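Local structure of protein HTP-2 (Caenorhabditis elegans, 4TZM) at residues A[105-110]-A[126-131]; A[41-46]-A[96-101]; A[230-235]-A[242-247]; A[109-114]-A[196-201]. The protein probably helps build the meiotic chromosome axis, its HORMA domain binding a closure-motif peptide of HTP-3. All coordinates share one frame; numbering follows the deposited sequence.

Contact 1: residues A[105-110]-A[126-131]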
loop_
_atom_site.group_PDB
_atom_site.type_symbol
_atom_site.label_atom_id
_atom_site.label_comp_id
_atom_site.label_asym_id
_atom_site.label_seq_id
_atom_site.Cartn_x
_atom_site.Cartn_y
_atom_site.Cartn_z
ATOM N N LEU A 105 4.060 3.019 -11.646
ATOM C CA LEU A 105 4.549 2.979 -10.269
ATOM C C LEU A 105 5.179 1.632 -9.919
ATOM O O LEU A 105 4.514 0.599 -9.977
ATOM C CB LEU A 105 3.414 3.286 -9.290
ATOM C CG LEU A 105 3.854 3.349 -7.828
ATOM C CD1 LEU A 105 4.747 4.560 -7.603
ATOM C CD2 LEU A 105 2.652 3.372 -6.898
ATOM N N LYS A 106 6.457 1.653 -9.545
ATOM C CA LYS A 106 7.181 0.441 -9.162
ATOM C C LYS A 106 7.039 0.144 -7.666
ATOM O O LYS A 106 6.707 -0.977 -7.267
ATOM C CB LYS A 106 8.662 0.568 -9.540
ATOM C CG LYS A 106 9.561 -0.547 -9.016
ATOM C CD LYS A 106 9.279 -1.882 -9.691
ATOM C CE LYS A 106 10.259 -2.957 -9.227
ATOM N NZ LYS A 106 10.238 -3.156 -7.746
ATOM N N GLU A 107 7.282 1.160 -6.845
ATOM C CA GLU A 107 7.230 1.021 -5.396
ATOM C C GLU A 107 6.882 2.343 -4.728
ATOM O O GLU A 107 7.437 3.379 -5.084
ATOM C CB GLU A 107 8.573 0.523 -4.856
ATOM C CG GLU A 107 8.671 0.564 -3.336
ATOM C CD GLU A 107 10.034 0.151 -2.808
ATOM O OE1 GLU A 107 10.870 -0.334 -3.600
ATOM O OE2 GLU A 107 10.270 0.313 -1.593
ATOM N N ILE A 108 5.965 2.317 -3.766
ATOM C CA ILE A 108 5.780 3.473 -2.897
ATOM C C ILE A 108 6.096 3.085 -1.456
ATOM O O ILE A 108 5.609 2.071 -0.947
ATOM C CB ILE A 108 4.355 4.069 -2.991
ATOM C CG1 ILE A 108 4.193 5.188 -1.960
ATOM C CG2 ILE A 108 3.292 2.996 -2.807
ATOM C CD1 ILE A 108 2.900 5.957 -2.069
ATOM N N SER A 109 6.936 3.882 -0.806
ATOM C CA SER A 109 7.376 3.565 0.544
ATOM C C SER A 109 7.153 4.707 1.524
ATOM O O SER A 109 7.353 5.882 1.195
ATOM C CB SER A 109 8.856 3.173 0.541
ATOM O OG SER A 109 9.048 1.931 -0.110
ATOM N N LEU A 110 6.716 4.343 2.724
ATOM C CA LEU A 110 6.696 5.260 3.850
ATOM C C LEU A 110 8.043 5.164 4.554
ATOM O O LEU A 110 8.377 4.127 5.125
ATOM C CB LEU A 110 5.557 4.927 4.811
ATOM C CG LEU A 110 5.571 5.735 6.107
ATOM C CD1 LEU A 110 5.644 7.222 5.797
ATOM C CD2 LEU A 110 4.352 5.425 6.956
ATOM N N SER A 126 7.162 -0.593 2.761
ATOM C CA SER A 126 7.211 -0.540 1.302
ATOM C C SER A 126 6.122 -1.377 0.640
ATOM O O SER A 126 5.783 -2.466 1.108
ATOM C CB SER A 126 8.582 -0.998 0.803
ATOM O OG SER A 126 8.848 -2.332 1.192
ATOM N N MET A 127 5.573 -0.851 -0.448
ATOM C CA MET A 127 4.611 -1.586 -1.258
ATOM C C MET A 127 5.094 -1.637 -2.709
ATOM O O MET A 127 5.052 -0.635 -3.424
ATOM C CB MET A 127 3.221 -0.946 -1.165
ATOM C CG MET A 127 2.100 -1.812 -1.733
ATOM S SD MET A 127 0.438 -1.173 -1.407
ATOM C CE MET A 127 0.547 -0.789 0.337
ATOM N N LYS A 128 5.563 -2.808 -3.133
ATOM C CA LYS A 128 6.116 -2.981 -4.474
ATOM C C LYS A 128 5.106 -3.647 -5.396
ATOM O O LYS A 128 4.372 -4.541 -4.982
ATOM C CB LYS A 128 7.405 -3.803 -4.424
ATOM C CG LYS A 128 8.518 -3.164 -3.609
ATOM C CD LYS A 128 9.698 -4.109 -3.439
ATOM C CE LYS A 128 10.817 -3.458 -2.641
ATOM N NZ LYS A 128 11.988 -4.362 -2.454
ATOM N N PHE A 129 5.083 -3.219 -6.652
ATOM C CA PHE A 129 4.024 -3.632 -7.561
ATOM C C PHE A 129 4.516 -4.490 -8.729
ATOM O O PHE A 129 5.682 -4.434 -9.122
ATOM C CB PHE A 129 3.285 -2.391 -8.083
ATOM C CG PHE A 129 2.507 -1.664 -7.018
ATOM C CD1 PHE A 129 3.107 -0.678 -6.245
ATOM C CD2 PHE A 129 1.177 -1.980 -6.776
ATOM C CE1 PHE A 129 2.392 -0.017 -5.256
ATOM C CE2 PHE A 129 0.457 -1.324 -5.791
ATOM C CZ PHE A 129 1.066 -0.343 -5.031
ATOM N N ILE A 130 3.610 -5.312 -9.250
ATOM C CA ILE A 130 3.846 -6.084 -10.460
ATOM C C ILE A 130 2.647 -5.899 -11.368
ATOM O O ILE A 130 1.504 -5.968 -10.917
ATOM C CB ILE A 130 4.047 -7.587 -10.173
ATOM C CG1 ILE A 130 5.206 -7.803 -9.200
ATOM C CG2 ILE A 130 4.289 -8.359 -11.470
ATOM C CD1 ILE A 130 5.364 -9.237 -8.742
ATOM N N TYR A 131 2.905 -5.654 -12.646
ATOM C CA TYR A 131 1.836 -5.448 -13.604
ATOM C C TYR A 131 1.715 -6.671 -14.504
ATOM O O TYR A 131 2.720 -7.260 -14.894
ATOM C CB TYR A 131 2.097 -4.171 -14.405
ATOM C CG TYR A 131 2.114 -2.945 -13.519
ATOM C CD1 TYR A 131 0.931 -2.315 -13.159
ATOM C CD2 TYR A 131 3.307 -2.439 -13.011
ATOM C CE1 TYR A 131 0.934 -1.206 -12.337
ATOM C CE2 TYR A 131 3.317 -1.329 -12.184
ATOM C CZ TYR A 131 2.125 -0.716 -11.852
ATOM O OH TYR A 131 2.117 0.393 -11.030
HETATM O O HOH W 1 8.113 -5.734 -7.736
#
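Tyr-131 reaches across to Leu-105 through its phenol: OH donates to Leu-105 O at 2.6 Å, lying in the carbonyl plane on a lone pair, and that oxygen sits at the edge of the ring. In the main chain, Phe-129 N gives to Lys-106 O at 2.8 Å, and Ile-108 and Met-127 exchange a reciprocal pair. These bonds join strands 105-113 and 123-133 into an antiparallel hairpin in the main sheet of the HORMA domain, and on the outer side of strand 105-113 Lys-106 and Glu-107 both face Lys-200, a classic beta bulge. Apolar contacts gather at CE1 of Phe-129, which meets Leu-105 CD2 at 3.8 Å and, edge-on, Ile-108 CG2 at 4.0 Å; branched aliphatic groups suit this buried ring. Among the charged groups, Glu-107 has CG anti to the backbone N (chi1 171°) and then runs extended beside Lys-128. Its OE1 lies 3.3 Å from Lys-128 CE but 4.3 Å from NZ, too far for a salt bridge, while OE2 bonds the hydroxyl of Tyr-221. Without the carboxylate, as with an alanine at Glu-107, the Tyr-221 hydroxyl would probably lose its partner and the buried Lys-128 its nearby negative charge.

Contact 2: residues A[41-46]-A[96-101]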
loop_
_atom_site.group_PDB
_atom_site.type_symbol
_atom_site.label_atom_id
_atom_site.label_comp_id
_atom_site.label_asym_id
_atom_site.label_seq_id
_atom_site.Cartn_x
_atom_site.Cartn_y
_atom_site.Cartn_z
ATOM N N PHE A 41 -8.748 -1.052 -7.093
ATOM C CA PHE A 41 -8.554 -1.717 -5.823
ATOM C C PHE A 41 -7.197 -1.365 -5.207
ATOM O O PHE A 41 -7.105 -1.145 -4.005
ATOM C CB PHE A 41 -8.680 -3.237 -5.953
ATOM C CG PHE A 41 -8.313 -3.952 -4.694
ATOM C CD1 PHE A 41 -9.228 -4.070 -3.666
ATOM C CD2 PHE A 41 -7.034 -4.445 -4.509
ATOM C CE1 PHE A 41 -8.886 -4.696 -2.487
ATOM C CE2 PHE A 41 -6.687 -5.068 -3.336
ATOM C CZ PHE A 41 -7.614 -5.195 -2.321
ATOM N N MET A 42 -6.144 -1.323 -6.021
ATOM C CA MET A 42 -4.810 -1.015 -5.506
ATOM C C MET A 42 -4.760 0.398 -4.923
ATOM O O MET A 42 -4.091 0.644 -3.920
ATOM C CB MET A 42 -3.748 -1.163 -6.601
ATOM C CG MET A 42 -3.506 -2.591 -7.076
ATOM S SD MET A 42 -3.166 -3.737 -5.724
ATOM C CE MET A 42 -2.133 -4.935 -6.546
ATOM N N ILE A 43 -5.468 1.319 -5.569
ATOM C CA ILE A 43 -5.583 2.692 -5.089
ATOM C C ILE A 43 -6.184 2.731 -3.685
ATOM O O ILE A 43 -5.663 3.411 -2.800
ATOM C CB ILE A 43 -6.439 3.547 -6.050
ATOM C CG1 ILE A 43 -5.819 3.537 -7.451
ATOM C CG2 ILE A 43 -6.582 4.969 -5.534
ATOM C CD1 ILE A 43 -6.519 4.425 -8.451
ATOM N N ARG A 44 -7.271 1.992 -3.483
ATOM C CA ARG A 44 -7.914 1.917 -2.178
ATOM C C ARG A 44 -7.020 1.184 -1.181
ATOM O O ARG A 44 -6.988 1.531 -0.005
ATOM C CB ARG A 44 -9.278 1.226 -2.280
ATOM C CG ARG A 44 -10.211 1.808 -3.341
ATOM C CD ARG A 44 -10.471 3.303 -3.155
ATOM N NE ARG A 44 -11.311 3.595 -1.994
ATOM C CZ ARG A 44 -10.955 4.404 -1.000
ATOM N NH1 ARG A 44 -9.774 5.004 -1.028
ATOM N NH2 ARG A 44 -11.778 4.617 0.019
ATOM N N ALA A 45 -6.284 0.183 -1.658
ATOM C CA ALA A 45 -5.372 -0.578 -0.804
ATOM C C ALA A 45 -4.227 0.286 -0.274
ATOM O O ALA A 45 -3.867 0.199 0.899
ATOM C CB ALA A 45 -4.815 -1.780 -1.560
ATOM N N ILE A 46 -3.652 1.115 -1.141
ATOM C CA ILE A 46 -2.599 2.036 -0.731
ATOM C C ILE A 46 -3.117 2.972 0.353
ATOM O O ILE A 46 -2.452 3.199 1.364
ATOM C CB ILE A 46 -2.073 2.873 -1.919
ATOM C CG1 ILE A 46 -1.407 1.971 -2.963
ATOM C CG2 ILE A 46 -1.088 3.923 -1.440
ATOM C CD1 ILE A 46 -1.009 2.698 -4.244
ATOM N N ALA A 96 -0.283 8.544 -6.191
ATOM C CA ALA A 96 0.578 7.383 -6.384
ATOM C C ALA A 96 -0.242 6.196 -6.874
ATOM O O ALA A 96 0.179 5.462 -7.770
ATOM C CB ALA A 96 1.303 7.040 -5.099
ATOM N N GLY A 97 -1.421 6.024 -6.283
ATOM C CA GLY A 97 -2.362 5.014 -6.725
ATOM C C GLY A 97 -2.821 5.192 -8.161
ATOM O O GLY A 97 -2.986 4.210 -8.886
ATOM N N ASP A 98 -3.032 6.435 -8.585
ATOM C CA ASP A 98 -3.485 6.684 -9.954
ATOM C C ASP A 98 -2.432 6.248 -10.963
ATOM O O ASP A 98 -2.752 5.916 -12.103
ATOM C CB ASP A 98 -3.830 8.161 -10.162
ATOM C CG ASP A 98 -5.199 8.526 -9.610
ATOM O OD1 ASP A 98 -6.071 7.637 -9.533
ATOM O OD2 ASP A 98 -5.404 9.706 -9.255
ATOM N N ALA A 99 -1.176 6.237 -10.532
ATOM C CA ALA A 99 -0.078 5.828 -11.395
ATOM C C ALA A 99 -0.058 4.318 -11.667
ATOM O O ALA A 99 0.677 3.864 -12.542
ATOM C CB ALA A 99 1.246 6.270 -10.794
ATOM N N THR A 100 -0.853 3.536 -10.938
ATOM C CA THR A 100 -0.921 2.103 -11.235
ATOM C C THR A 100 -1.827 1.850 -12.437
ATOM O O THR A 100 -1.728 0.806 -13.080
ATOM C CB THR A 100 -1.422 1.248 -10.036
ATOM O OG1 THR A 100 -2.789 1.559 -9.740
ATOM C CG2 THR A 100 -0.562 1.468 -8.804
ATOM N N LYS A 101 -2.704 2.803 -12.743
ATOM C CA LYS A 101 -3.553 2.689 -13.927
ATOM C C LYS A 101 -2.710 2.808 -15.185
ATOM O O LYS A 101 -2.856 2.025 -16.124
ATOM C CB LYS A 101 -4.647 3.751 -13.924
ATOM C CG LYS A 101 -5.613 3.594 -12.775
ATOM C CD LYS A 101 -6.776 4.542 -12.879
ATOM C CE LYS A 101 -7.836 4.157 -11.873
ATOM N NZ LYS A 101 -8.862 5.220 -11.707
#
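Ile-43 lays its CG1 over one face of the flat peptide group of Gly-97, 3.2 Å from Gly-97 O, a tight approach for a methylene. Thr-100 comes to the same oxygen differently: its OG1 donates to Gly-97 O at 2.8 Å and lies in the carbonyl plane. The second flat group is the carboxylate of Asp-98, whose OD1 touches Ile-43 CD1 at 3.4 Å where the two side chains slant past each other. With CG1 beside its own backbone N (chi1 -58°) and the chain extended beyond, Ile-43 drives its end between the turns of helix 84-102, a knob in a hole formed by Gly-97, Asp-98, Thr-100 and Lys-101. The aliphatic part of Lys-101 supplies one wall, with CE 3.7 Å from Ile-43 CD1. Gly-97 is what permits this closeness: a beta carbon there would come only about 3.0 Å from Ile-43 CG2. One turn on, Ile-46 CD1 rests on the bare CA of Gly-97 at 3.7 Å. Gly-97 O also takes the backbone N of Thr-100, where helix 84-102 is kinked, and the threonine hydroxyl has a second partner in Ser-39. The segment axes approach to 8.4 Å and run nearly antiparallel, at 160°. Beneath them Ile-46 packs on Phe-129 and Met-42 on Ala-242, so the pair forms part of the helical layer laid on the beta sheet, the alpha/beta arrangement characteristic of HORMA domains such as Mad2.

Contact 3: residues A[230-235]-A[242-247]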
loop_
_atom_site.group_PDB
_atom_site.type_symbol
_atom_site.label_atom_id
_atom_site.label_comp_id
_atom_site.label_asym_id
_atom_site.label_seq_id
_atom_site.Cartn_x
_atom_site.Cartn_y
_atom_site.Cartn_z
ATOM N N VAL A 230 10.626 -7.962 7.667
ATOM C CA VAL A 230 9.464 -8.829 7.834
ATOM C C VAL A 230 8.411 -8.568 6.748
ATOM O O VAL A 230 8.200 -7.436 6.322
ATOM C CB VAL A 230 8.838 -8.660 9.249
ATOM C CG1 VAL A 230 8.213 -7.282 9.418
ATOM C CG2 VAL A 230 7.818 -9.759 9.531
ATOM N N THR A 231 7.771 -9.639 6.288
ATOM C CA THR A 231 6.761 -9.561 5.239
ATOM C C THR A 231 5.361 -9.431 5.836
ATOM O O THR A 231 4.960 -10.228 6.678
ATOM C CB THR A 231 6.822 -10.803 4.319
ATOM O OG1 THR A 231 8.099 -10.859 3.671
ATOM C CG2 THR A 231 5.726 -10.756 3.264
ATOM N N ILE A 232 4.624 -8.417 5.400
ATOM C CA ILE A 232 3.279 -8.168 5.910
ATOM C C ILE A 232 2.255 -8.982 5.131
ATOM O O ILE A 232 1.301 -9.514 5.704
ATOM C CB ILE A 232 2.913 -6.663 5.836
ATOM C CG1 ILE A 232 3.678 -5.871 6.896
ATOM C CG2 ILE A 232 1.420 -6.442 6.025
ATOM C CD1 ILE A 232 5.049 -5.436 6.461
ATOM N N GLY A 233 2.462 -9.077 3.821
ATOM C CA GLY A 233 1.552 -9.806 2.960
ATOM C C GLY A 233 1.552 -9.309 1.526
ATOM O O GLY A 233 2.343 -8.441 1.155
ATOM N N HIS A 234 0.653 -9.867 0.721
ATOM C CA HIS A 234 0.556 -9.526 -0.690
ATOM C C HIS A 234 -0.894 -9.339 -1.131
ATOM O O HIS A 234 -1.829 -9.664 -0.399
ATOM C CB HIS A 234 1.223 -10.607 -1.543
ATOM C CG HIS A 234 0.552 -11.942 -1.454
ATOM N ND1 HIS A 234 0.894 -12.887 -0.510
ATOM C CD2 HIS A 234 -0.445 -12.488 -2.189
ATOM C CE1 HIS A 234 0.138 -13.960 -0.670
ATOM N NE2 HIS A 234 -0.682 -13.744 -1.682
ATOM N N LEU A 235 -1.063 -8.806 -2.336
ATOM C CA LEU A 235 -2.374 -8.588 -2.932
ATOM C C LEU A 235 -2.325 -9.051 -4.382
ATOM O O LEU A 235 -1.355 -8.776 -5.089
ATOM C CB LEU A 235 -2.779 -7.109 -2.843
ATOM C CG LEU A 235 -3.073 -6.546 -1.448
ATOM C CD1 LEU A 235 -3.180 -5.023 -1.461
ATOM C CD2 LEU A 235 -4.341 -7.162 -0.874
ATOM N N ALA A 242 0.796 -6.695 -5.508
ATOM C CA ALA A 242 1.553 -5.836 -4.611
ATOM C C ALA A 242 2.222 -6.658 -3.507
ATOM O O ALA A 242 1.669 -7.660 -3.047
ATOM C CB ALA A 242 0.651 -4.775 -4.010
ATOM N N HIS A 243 3.417 -6.241 -3.097
ATOM C CA HIS A 243 4.118 -6.893 -1.996
ATOM C C HIS A 243 4.456 -5.879 -0.904
ATOM O O HIS A 243 5.166 -4.902 -1.152
ATOM C CB HIS A 243 5.389 -7.575 -2.494
ATOM C CG HIS A 243 6.080 -8.391 -1.448
ATOM N ND1 HIS A 243 7.333 -8.075 -0.968
ATOM C CD2 HIS A 243 5.692 -9.506 -0.785
ATOM C CE1 HIS A 243 7.690 -8.967 -0.058
ATOM N NE2 HIS A 243 6.712 -9.842 0.072
ATOM N N MET A 244 3.937 -6.121 0.298
ATOM C CA MET A 244 4.126 -5.224 1.437
ATOM C C MET A 244 5.228 -5.749 2.364
ATOM O O MET A 244 5.224 -6.920 2.759
ATOM C CB MET A 244 2.804 -5.056 2.200
ATOM C CG MET A 244 2.800 -3.955 3.258
ATOM S SD MET A 244 2.898 -2.280 2.584
ATOM C CE MET A 244 2.928 -1.299 4.085
ATOM N N GLN A 245 6.176 -4.881 2.696
ATOM C CA GLN A 245 7.332 -5.265 3.498
ATOM C C GLN A 245 7.641 -4.209 4.548
ATOM O O GLN A 245 7.269 -3.047 4.397
ATOM C CB GLN A 245 8.555 -5.478 2.602
ATOM C CG GLN A 245 9.011 -6.918 2.482
ATOM C CD GLN A 245 10.006 -7.125 1.353
ATOM O OE1 GLN A 245 10.188 -6.253 0.503
ATOM N NE2 GLN A 245 10.653 -8.286 1.337
ATOM N N CYS A 246 8.317 -4.614 5.617
ATOM C CA CYS A 246 8.730 -3.672 6.647
ATOM C C CYS A 246 10.168 -3.923 7.065
ATOM O O CYS A 246 10.513 -5.015 7.513
ATOM C CB CYS A 246 7.809 -3.753 7.869
ATOM S SG CYS A 246 8.291 -2.691 9.261
ATOM N N TRP A 247 11.007 -2.910 6.881
ATOM C CA TRP A 247 12.335 -2.881 7.474
ATOM C C TRP A 247 12.269 -1.953 8.676
ATOM O O TRP A 247 11.609 -0.915 8.617
ATOM C CB TRP A 247 13.386 -2.394 6.475
ATOM C CG TRP A 247 13.726 -3.382 5.403
ATOM C CD1 TRP A 247 14.584 -4.438 5.507
ATOM C CD2 TRP A 247 13.235 -3.395 4.058
ATOM N NE1 TRP A 247 14.651 -5.113 4.313
ATOM C CE2 TRP A 247 13.832 -4.493 3.406
ATOM C CE3 TRP A 247 12.346 -2.588 3.341
ATOM C CZ2 TRP A 247 13.566 -4.804 2.072
ATOM C CZ3 TRP A 247 12.084 -2.897 2.016
ATOM C CH2 TRP A 247 12.692 -3.995 1.397
#
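Val-230 and Cys-246 exchange two backbone bonds, and the one from Cys-246 N to Val-230 O, at 2.9 Å, is among the shortest of the hairpin. A matching reciprocal pair at the other end joins Leu-235 and Ala-242. Between them the register slips by one residue: Ile-232 N gives to Met-244 O, yet Met-244 N gives to Gly-233 O at 2.9 Å, so two residues of one strand face a single residue of the other, a beta bulge. Gly-233 has a phi of 153°, where any side chain would jam against the preceding carbonyl oxygen; glycine is therefore the natural occupant. The bulge swings Ile-232 over its partner strand. Its CB meets Met-244 CG at 3.7 Å, the two chains slanting past one another, and its CD1 reaches Cys-246 CB at 3.5 Å, a site well served by a branched apolar residue. On the other face, Thr-231 crosses His-243 at about a right angle, with CG2 3.5 Å from His-243 NE2, while the histidine ring also stacks on His-152. Strand 240-248 goes on to pair with strand 123-133, much as the C-terminal hairpin does in closed Mad2. Ile-232 and Leu-235 pack on helix 164-185, and Leu-235, Ala-242 and Met-244 also meet helix 35-56.

Contact 4: residues A[109-114]-A[196-201]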
loop_
_atom_site.group_PDB
_atom_site.type_symbol
_atom_site.label_atom_id
_atom_site.label_comp_id
_atom_site.label_asym_id
_atom_site.label_seq_id
_atom_site.Cartn_x
_atom_site.Cartn_y
_atom_site.Cartn_z
ATOM N N SER A 109 6.936 3.882 -0.806
ATOM C CA SER A 109 7.376 3.565 0.544
ATOM C C SER A 109 7.153 4.707 1.524
ATOM O O SER A 109 7.353 5.882 1.195
ATOM C CB SER A 109 8.856 3.173 0.541
ATOM O OG SER A 109 9.048 1.931 -0.110
ATOM N N LEU A 110 6.716 4.343 2.724
ATOM C CA LEU A 110 6.696 5.260 3.850
ATOM C C LEU A 110 8.043 5.164 4.554
ATOM O O LEU A 110 8.377 4.127 5.125
ATOM C CB LEU A 110 5.557 4.927 4.811
ATOM C CG LEU A 110 5.571 5.735 6.107
ATOM C CD1 LEU A 110 5.644 7.222 5.797
ATOM C CD2 LEU A 110 4.352 5.425 6.956
ATOM N N VAL A 111 8.814 6.245 4.508
ATOM C CA VAL A 111 10.192 6.223 4.978
ATOM C C VAL A 111 10.403 7.096 6.212
ATOM O O VAL A 111 10.105 8.290 6.195
ATOM C CB VAL A 111 11.150 6.681 3.861
ATOM C CG1 VAL A 111 12.562 6.847 4.397
ATOM C CG2 VAL A 111 11.120 5.695 2.704
ATOM N N VAL A 112 10.919 6.494 7.279
ATOM C CA VAL A 112 11.172 7.227 8.514
ATOM C C VAL A 112 12.669 7.401 8.760
ATOM O O VAL A 112 13.430 6.434 8.757
ATOM C CB VAL A 112 10.535 6.525 9.724
ATOM C CG1 VAL A 112 10.735 7.356 10.982
ATOM C CG2 VAL A 112 9.054 6.284 9.472
ATOM N N THR A 113 13.083 8.649 8.959
ATOM C CA THR A 113 14.479 8.979 9.230
ATOM C C THR A 113 14.583 9.850 10.475
ATOM O O THR A 113 13.620 10.519 10.845
ATOM C CB THR A 113 15.133 9.724 8.051
ATOM O OG1 THR A 113 14.396 10.924 7.773
ATOM C CG2 THR A 113 15.161 8.851 6.806
ATOM N N GLU A 114 15.747 9.852 11.117
ATOM C CA GLU A 114 15.960 10.700 12.286
ATOM C C GLU A 114 16.054 12.173 11.884
ATOM O O GLU A 114 15.470 13.041 12.532
ATOM C CB GLU A 114 17.217 10.268 13.049
ATOM C CG GLU A 114 18.474 10.162 12.201
ATOM C CD GLU A 114 19.709 9.862 13.028
ATOM O OE1 GLU A 114 19.599 9.828 14.274
ATOM O OE2 GLU A 114 20.790 9.661 12.435
ATOM N N ASN A 196 8.457 10.294 5.663
ATOM C CA ASN A 196 8.481 10.677 4.257
ATOM C C ASN A 196 7.812 9.635 3.358
ATOM O O ASN A 196 7.838 8.440 3.656
ATOM C CB ASN A 196 9.929 10.893 3.813
ATOM C CG ASN A 196 10.070 11.991 2.788
ATOM O OD1 ASN A 196 11.007 11.992 1.991
ATOM N ND2 ASN A 196 9.141 12.937 2.803
ATOM N N PHE A 197 7.202 10.096 2.271
ATOM C CA PHE A 197 6.715 9.209 1.221
ATOM C C PHE A 197 7.627 9.313 0.006
ATOM O O PHE A 197 7.797 10.390 -0.560
ATOM C CB PHE A 197 5.278 9.551 0.832
ATOM C CG PHE A 197 4.247 8.966 1.750
ATOM C CD1 PHE A 197 3.971 7.609 1.725
ATOM C CD2 PHE A 197 3.548 9.771 2.635
ATOM C CE1 PHE A 197 3.021 7.063 2.567
ATOM C CE2 PHE A 197 2.595 9.230 3.480
ATOM C CZ PHE A 197 2.333 7.875 3.446
ATOM N N ARG A 198 8.222 8.191 -0.382
ATOM C CA ARG A 198 9.157 8.169 -1.501
ATOM C C ARG A 198 8.798 7.040 -2.457
ATOM O O ARG A 198 8.454 5.941 -2.025
ATOM C CB ARG A 198 10.595 8.009 -1.000
ATOM C CG ARG A 198 10.974 8.981 0.110
ATOM C CD ARG A 198 12.394 8.759 0.602
ATOM N NE ARG A 198 12.667 9.523 1.816
ATOM C CZ ARG A 198 13.854 9.586 2.410
ATOM N NH1 ARG A 198 14.890 8.932 1.902
ATOM N NH2 ARG A 198 14.006 10.306 3.513
ATOM N N LEU A 199 8.874 7.306 -3.756
ATOM C CA LEU A 199 8.450 6.312 -4.728
ATOM C C LEU A 199 9.461 6.101 -5.850
ATOM O O LEU A 199 10.382 6.896 -6.040
ATOM C CB LEU A 199 7.073 6.687 -5.302
ATOM C CG LEU A 199 6.835 8.029 -5.996
ATOM C CD1 LEU A 199 7.305 8.005 -7.438
ATOM C CD2 LEU A 199 5.361 8.388 -5.937
ATOM N N LYS A 200 9.278 5.010 -6.583
ATOM C CA LYS A 200 10.147 4.676 -7.695
ATOM C C LYS A 200 9.306 4.432 -8.938
ATOM O O LYS A 200 8.374 3.631 -8.917
ATOM C CB LYS A 200 10.992 3.445 -7.366
ATOM C CG LYS A 200 11.900 2.973 -8.486
ATOM C CD LYS A 200 12.654 1.716 -8.073
ATOM C CE LYS A 200 13.559 1.210 -9.185
ATOM N NZ LYS A 200 14.212 -0.074 -8.807
ATOM N N TYR A 201 9.627 5.141 -10.012
ATOM C CA TYR A 201 8.919 4.978 -11.273
ATOM C C TYR A 201 9.402 3.714 -11.978
ATOM O O TYR A 201 10.512 3.242 -11.732
ATOM C CB TYR A 201 9.125 6.198 -12.172
ATOM C CG TYR A 201 8.557 7.498 -11.635
ATOM C CD1 TYR A 201 9.305 8.314 -10.795
ATOM C CD2 TYR A 201 7.282 7.921 -11.990
ATOM C CE1 TYR A 201 8.794 9.509 -10.313
ATOM C CE2 TYR A 201 6.762 9.115 -11.513
ATOM C CZ TYR A 201 7.521 9.904 -10.675
ATOM O OH TYR A 201 7.004 11.091 -10.201
HETATM O O HOH W 2 12.512 10.848 5.857
#
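Val-111 and Arg-198 cross at about a right angle, CG1 of the valine standing over the middle of one guanidinium face, 3.6 Å from Arg-198 CZ. The second methyl, CG2, touches the aliphatic run of the arginine at CD, 3.9 Å away, so a beta-branched residue serves both parts of the long chain. Thr-113 CG2 approaches Arg-198 NH2 obliquely. On the opposite face of the sheet Leu-110 and Phe-197 form a CH-pi contact: Leu-110 CD1 lies 4.2 Å from the ring centroid and only 12° off the ring normal. The backbones beneath are antiparallel, with Ser-109 N bonded to Arg-198 O at 2.8 Å and Arg-198 N returning to Ser-109 O. Strand 193-201 is the peptide-receiving strand of the HORMA fold here: Arg-198, Leu-199 and Lys-200 pair with an antiparallel strand of the bound closure motif, extending the sheet into the ligand. Farther out, the arginine is fixed by its own neighbours. Arg-198 NE donates to Asn-196 OD1 at 3.0 Å on a lone pair, although the acceptor stands 30° out of the guanidinium plane; NH1 bonds Phe-220 O, and NH2 bonds Asp-118 O. A leucine in place of Arg-198 would probably leave Asn-196 OD1 and these two loop carbonyls each without the N-H that reaches it. A water held by Thr-113 OG1 makes a further, weak bond to NH2, and the same hydroxyl bonds His-115 O. Behind Leu-110, Phe-50 and Val-53 of helix 35-56 form the next layer.

Contacts 4, 1 and 3 follow in that order across one antiparallel sheet, the pairing of strands 123-133 and 240-248 lying between contacts 1 and 3. Strand 105-113 lies in both contact 1 and contact 4, and Lys-106 N sits 2.8 Å from Lys-200 O; between contacts 1 and 3, Lys-128 O is 2.7 Å from His-243 N, a probable hydrogen bond in each case. Contact 2 belongs to the helical layer: Ile-46 CD1 meets Phe-129 CZ of contact 1 at 3.8 Å, and Ala-45 CB meets Leu-235 CD1 of contact 3 at 3.6 Å. The bound peptide adds its strand to 193-201 in contact 4, whose centre lies about 15 Å from that of contact 3, so the sheet spans from ligand to C-terminal hairpin.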